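Local coordinates for protein CzcP cation efflux P1-ATPase (Ralstonia metallidurans, PDB 4U9R) that probably pumps zinc and related heavy-metal cations such as cadmium and cobalt out of the cell using ATP, this piece being its metal-binding N-terminal extension, at residues A[26-38]-A[92-105]. Sequence-based numbering, arbitrary orientation.
With CD (cadmium ion), chain B; TCE (3,3',3''-phosphanetriyltripropanoic acid), chain D.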
# COMPACT_ATOMS: atom_id res chain seq x y z
N LEU A 26 -9.66 5.44 -18.09
CA LEU A 26 -8.98 4.16 -18.18
C LEU A 26 -8.94 3.49 -16.82
O LEU A 26 -8.86 4.16 -15.77
CB LEU A 26 -7.56 4.29 -18.74
CG LEU A 26 -6.49 5.12 -18.01
CD1 LEU A 26 -5.88 4.35 -16.87
CD2 LEU A 26 -5.29 5.42 -18.88
N ARG A 27 -8.98 2.16 -16.84
CA ARG A 27 -8.95 1.38 -15.61
C ARG A 27 -7.92 0.31 -15.67
O ARG A 27 -7.66 -0.26 -16.71
CB ARG A 27 -10.27 0.67 -15.42
CG ARG A 27 -11.32 1.56 -14.84
CD ARG A 27 -12.73 1.00 -14.94
NE ARG A 27 -13.64 2.14 -14.91
CZ ARG A 27 -14.94 2.08 -15.15
NH1 ARG A 27 -15.52 0.93 -15.42
NH2 ARG A 27 -15.66 3.19 -15.10
N LEU A 28 -7.32 0.03 -14.54
CA LEU A 28 -6.35 -0.99 -14.41
C LEU A 28 -6.60 -1.68 -13.06
O LEU A 28 -7.16 -1.07 -12.13
CB LEU A 28 -4.97 -0.38 -14.39
CG LEU A 28 -4.48 0.26 -15.70
CD1 LEU A 28 -4.69 1.76 -15.67
CD2 LEU A 28 -3.01 -0.01 -15.87
N ASP A 29 -6.18 -2.93 -12.96
CA ASP A 29 -6.42 -3.70 -11.77
C ASP A 29 -5.36 -3.35 -10.75
O ASP A 29 -4.20 -3.16 -11.08
CB ASP A 29 -6.43 -5.19 -12.11
CG ASP A 29 -7.47 -5.53 -13.14
OD1 ASP A 29 -8.67 -5.45 -12.82
OD2 ASP A 29 -7.09 -5.83 -14.29
N ILE A 30 -5.77 -3.21 -9.50
CA ILE A 30 -4.86 -2.74 -8.46
C ILE A 30 -3.68 -3.68 -8.27
O ILE A 30 -2.54 -3.22 -8.17
CB ILE A 30 -5.62 -2.48 -7.14
CG1 ILE A 30 -6.35 -1.15 -7.27
CG2 ILE A 30 -4.68 -2.41 -5.95
CD1 ILE A 30 -7.42 -0.93 -6.21
N PRO A 31 -3.93 -5.00 -8.23
CA PRO A 31 -2.77 -5.85 -7.99
C PRO A 31 -1.75 -5.77 -9.12
O PRO A 31 -0.58 -6.07 -8.90
CB PRO A 31 -3.37 -7.26 -7.87
CG PRO A 31 -4.78 -7.04 -7.50
CD PRO A 31 -5.17 -5.79 -8.25
N VAL A 32 -2.17 -5.31 -10.30
CA VAL A 32 -1.26 -5.13 -11.42
C VAL A 32 -0.33 -3.95 -11.18
O VAL A 32 0.84 -4.03 -11.52
CB VAL A 32 -2.02 -4.95 -12.75
CG1 VAL A 32 -1.06 -4.61 -13.89
CG2 VAL A 32 -2.79 -6.22 -13.08
N LEU A 33 -0.87 -2.85 -10.64
CA LEU A 33 -0.08 -1.70 -10.33
C LEU A 33 0.66 -1.90 -9.02
O LEU A 33 1.80 -1.48 -8.89
CB LEU A 33 -0.96 -0.48 -10.17
CG LEU A 33 -1.65 -0.05 -11.46
CD1 LEU A 33 -2.60 1.06 -11.17
CD2 LEU A 33 -0.61 0.33 -12.50
N LEU A 34 -0.03 -2.48 -8.04
CA LEU A 34 0.47 -2.55 -6.67
C LEU A 34 0.37 -4.02 -6.23
O LEU A 34 -0.57 -4.39 -5.53
CB LEU A 34 -0.35 -1.63 -5.77
CG LEU A 34 -0.17 -0.13 -6.04
CD1 LEU A 34 -1.18 0.67 -5.22
CD2 LEU A 34 1.26 0.31 -5.78
N PRO A 35 1.30 -4.87 -6.72
CA PRO A 35 1.30 -6.29 -6.33
C PRO A 35 1.59 -6.50 -4.85
O PRO A 35 2.43 -5.82 -4.27
CB PRO A 35 2.41 -6.89 -7.20
CG PRO A 35 3.29 -5.75 -7.55
CD PRO A 35 2.39 -4.55 -7.65
N GLY A 36 0.85 -7.41 -4.22
CA GLY A 36 1.20 -7.89 -2.88
C GLY A 36 0.77 -7.00 -1.73
O GLY A 36 1.41 -6.99 -0.68
N LEU A 37 -0.30 -6.24 -1.91
CA LEU A 37 -0.90 -5.52 -0.80
C LEU A 37 -1.79 -6.48 -0.02
O LEU A 37 -2.38 -7.39 -0.61
CB LEU A 37 -1.76 -4.36 -1.30
CG LEU A 37 -1.11 -3.30 -2.21
CD1 LEU A 37 -2.05 -2.11 -2.31
CD2 LEU A 37 0.23 -2.85 -1.69
N PRO A 38 -1.89 -6.29 1.31
CA PRO A 38 -2.86 -7.05 2.11
C PRO A 38 -4.28 -6.86 1.62
O PRO A 38 -5.01 -7.84 1.41
CB PRO A 38 -2.70 -6.47 3.53
CG PRO A 38 -1.89 -5.23 3.39
CD PRO A 38 -1.06 -5.41 2.16
N VAL A 92 0.34 6.42 -14.88
CA VAL A 92 -0.26 5.49 -13.91
C VAL A 92 0.65 4.29 -13.63
O VAL A 92 0.94 4.01 -12.49
CB VAL A 92 -1.65 4.98 -14.32
CG1 VAL A 92 -2.14 3.96 -13.32
CG2 VAL A 92 -2.64 6.13 -14.42
N THR A 93 1.05 3.55 -14.65
CA THR A 93 1.85 2.34 -14.46
C THR A 93 3.23 2.65 -13.86
O THR A 93 3.73 1.85 -13.06
CB THR A 93 2.10 1.58 -15.78
OG1 THR A 93 2.58 2.51 -16.76
CG2 THR A 93 0.81 0.93 -16.29
N SER A 94 3.85 3.76 -14.23
CA SER A 94 5.18 4.04 -13.66
C SER A 94 5.11 4.61 -12.22
O SER A 94 6.01 4.38 -11.42
CB SER A 94 5.99 4.98 -14.54
OG SER A 94 5.52 6.31 -14.42
N THR A 95 4.08 5.38 -11.90
CA THR A 95 3.94 5.87 -10.54
C THR A 95 3.70 4.67 -9.62
O THR A 95 4.26 4.59 -8.52
CB THR A 95 2.82 6.88 -10.40
OG1 THR A 95 3.08 7.97 -11.29
CG2 THR A 95 2.73 7.40 -8.95
N GLY A 96 2.91 3.73 -10.09
CA GLY A 96 2.67 2.47 -9.40
C GLY A 96 3.92 1.64 -9.20
O GLY A 96 4.11 1.04 -8.12
N ALA A 97 4.78 1.60 -10.22
CA ALA A 97 6.02 0.83 -10.15
C ALA A 97 6.92 1.36 -9.04
O ALA A 97 7.45 0.59 -8.29
CB ALA A 97 6.76 0.83 -11.48
N VAL A 98 7.05 2.67 -8.94
CA VAL A 98 7.88 3.29 -7.92
C VAL A 98 7.34 3.09 -6.50
O VAL A 98 8.11 2.83 -5.58
CB VAL A 98 8.05 4.79 -8.15
CG1 VAL A 98 8.84 5.40 -7.01
CG2 VAL A 98 8.73 5.06 -9.48
N ILE A 99 6.03 3.24 -6.32
CA ILE A 99 5.42 3.00 -5.01
C ILE A 99 5.60 1.54 -4.59
O ILE A 99 6.01 1.25 -3.46
CB ILE A 99 3.94 3.41 -5.01
CG1 ILE A 99 3.85 4.93 -5.07
CG2 ILE A 99 3.22 2.88 -3.77
CD1 ILE A 99 2.48 5.45 -5.37
N SER A 100 5.30 0.63 -5.50
CA SER A 100 5.41 -0.78 -5.29
C SER A 100 6.83 -1.26 -4.91
O SER A 100 6.98 -2.18 -4.11
CB SER A 100 4.99 -1.51 -6.55
OG SER A 100 4.99 -2.90 -6.36
N SER A 101 7.85 -0.65 -5.51
CA SER A 101 9.23 -1.06 -5.24
C SER A 101 9.73 -0.48 -3.92
O SER A 101 10.62 -1.03 -3.28
CB SER A 101 10.13 -0.58 -6.35
OG SER A 101 10.39 0.81 -6.23
N ARG A 102 9.16 0.66 -3.55
CA ARG A 102 9.63 1.43 -2.43
C ARG A 102 9.07 0.96 -1.11
O ARG A 102 9.79 0.99 -0.12
CB ARG A 102 9.34 2.92 -2.64
CG ARG A 102 9.76 3.78 -1.47
CD ARG A 102 10.15 5.18 -1.91
NE ARG A 102 10.48 6.02 -0.76
CZ ARG A 102 11.59 5.91 -0.03
NH1 ARG A 102 12.50 4.98 -0.31
NH2 ARG A 102 11.78 6.73 0.99
N PHE A 103 7.80 0.53 -1.08
CA PHE A 103 7.13 0.15 0.17
C PHE A 103 6.83 -1.32 0.30
O PHE A 103 6.11 -1.88 -0.52
CB PHE A 103 5.81 0.91 0.34
CG PHE A 103 6.00 2.38 0.37
CD1 PHE A 103 6.37 3.01 1.54
CD2 PHE A 103 5.85 3.13 -0.79
CE1 PHE A 103 6.58 4.38 1.56
CE2 PHE A 103 6.04 4.49 -0.77
CZ PHE A 103 6.41 5.12 0.40
N GLY A 104 7.36 -1.90 1.38
CA GLY A 104 7.18 -3.31 1.68
C GLY A 104 6.05 -3.52 2.66
O GLY A 104 5.63 -2.58 3.34
N HIS A 105 5.55 -4.75 2.70
CA HIS A 105 4.55 -5.17 3.67
C HIS A 105 4.80 -6.61 4.10
O HIS A 105 5.12 -7.46 3.27
CB HIS A 105 3.15 -5.08 3.09
CG HIS A 105 3.00 -4.03 2.05
ND1 HIS A 105 3.28 -4.25 0.72
CD2 HIS A 105 2.62 -2.73 2.14
CE1 HIS A 105 3.08 -3.14 0.04
NE2 HIS A 105 2.68 -2.21 0.88
CD CD B . 1.65 -0.29 1.28
O16 TCE D . -20.53 2.40 -14.24
C14 TCE D . -19.29 2.48 -14.45
O15 TCE D . -18.72 2.00 -15.45
C5 TCE D . -18.44 3.19 -13.42
C2 TCE D . -17.98 4.56 -13.86
P TCE D . -16.79 5.40 -12.73
C3 TCE D . -17.56 5.19 -11.08
C6 TCE D . -17.67 6.54 -10.39
C8 TCE D . -18.99 6.75 -9.67
O10 TCE D . -18.95 7.16 -8.49
O9 TCE D . -20.05 6.50 -10.29
C1 TCE D . -17.05 7.18 -13.10
C4 TCE D . -18.55 7.45 -13.02
C11 TCE D . -18.88 8.86 -12.55
O12 TCE D . -18.28 9.82 -13.09
O13 TCE D . -19.74 8.98 -11.65
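L33 is the main bump on the 26-38 side, and it lodges against helix 85-102 at V92 and T93. Its two methyls both lie on V92, CD1 meeting V92 CG1 at 3.6 Å and CD2 further along, over the backbone at T93 CA, 3.7 Å away. G96, one turn on, has no side chain, and the backbone of L33 comes in close there, their CA atoms 5.1 Å apart. L28 adds a second prong from the strand, CD1 towards V92 and CD2 against T93 CG2. With its CG1 anti to the backbone N (chi1 176°), V92 turns that methyl to L33 and L28, and its CG2 lies loosely near L26. This is the first half of the chain, a ferredoxin-like domain in which helix 85-102 and helix 43-53 pack on the sheet of strands 24-29, 73-78 and 58-64; strand 26-29 and helix 92-102 run 30° apart, their axes 11.2 Å from each other. L48 and I74 also touch L33. Beyond the short helix the loop follows 92-102 to its end. L34 drops CD2 into the groove between G96 and I99, 3.8 Å from I99 CG2, and the ring of P35 sets CD 3.3 Å from S100 OG. Past the helix, H105 is met obliquely by L37, whose CD2 reaches CE1 at 3.3 Å, and more loosely by P38 CD. H105 NE2 binds the cadmium ion at 2.2 Å, the site being completed by D42, C44 and E146, so the leucine flanks a metal ligand on the strand that opens the second half. Back on the strand, R27 is stretched out from CG to NE, and its guanidinium edge makes two weak hydrogen bonds, from NH1 and NH2, to O15 of the phosphine tricarboxylate.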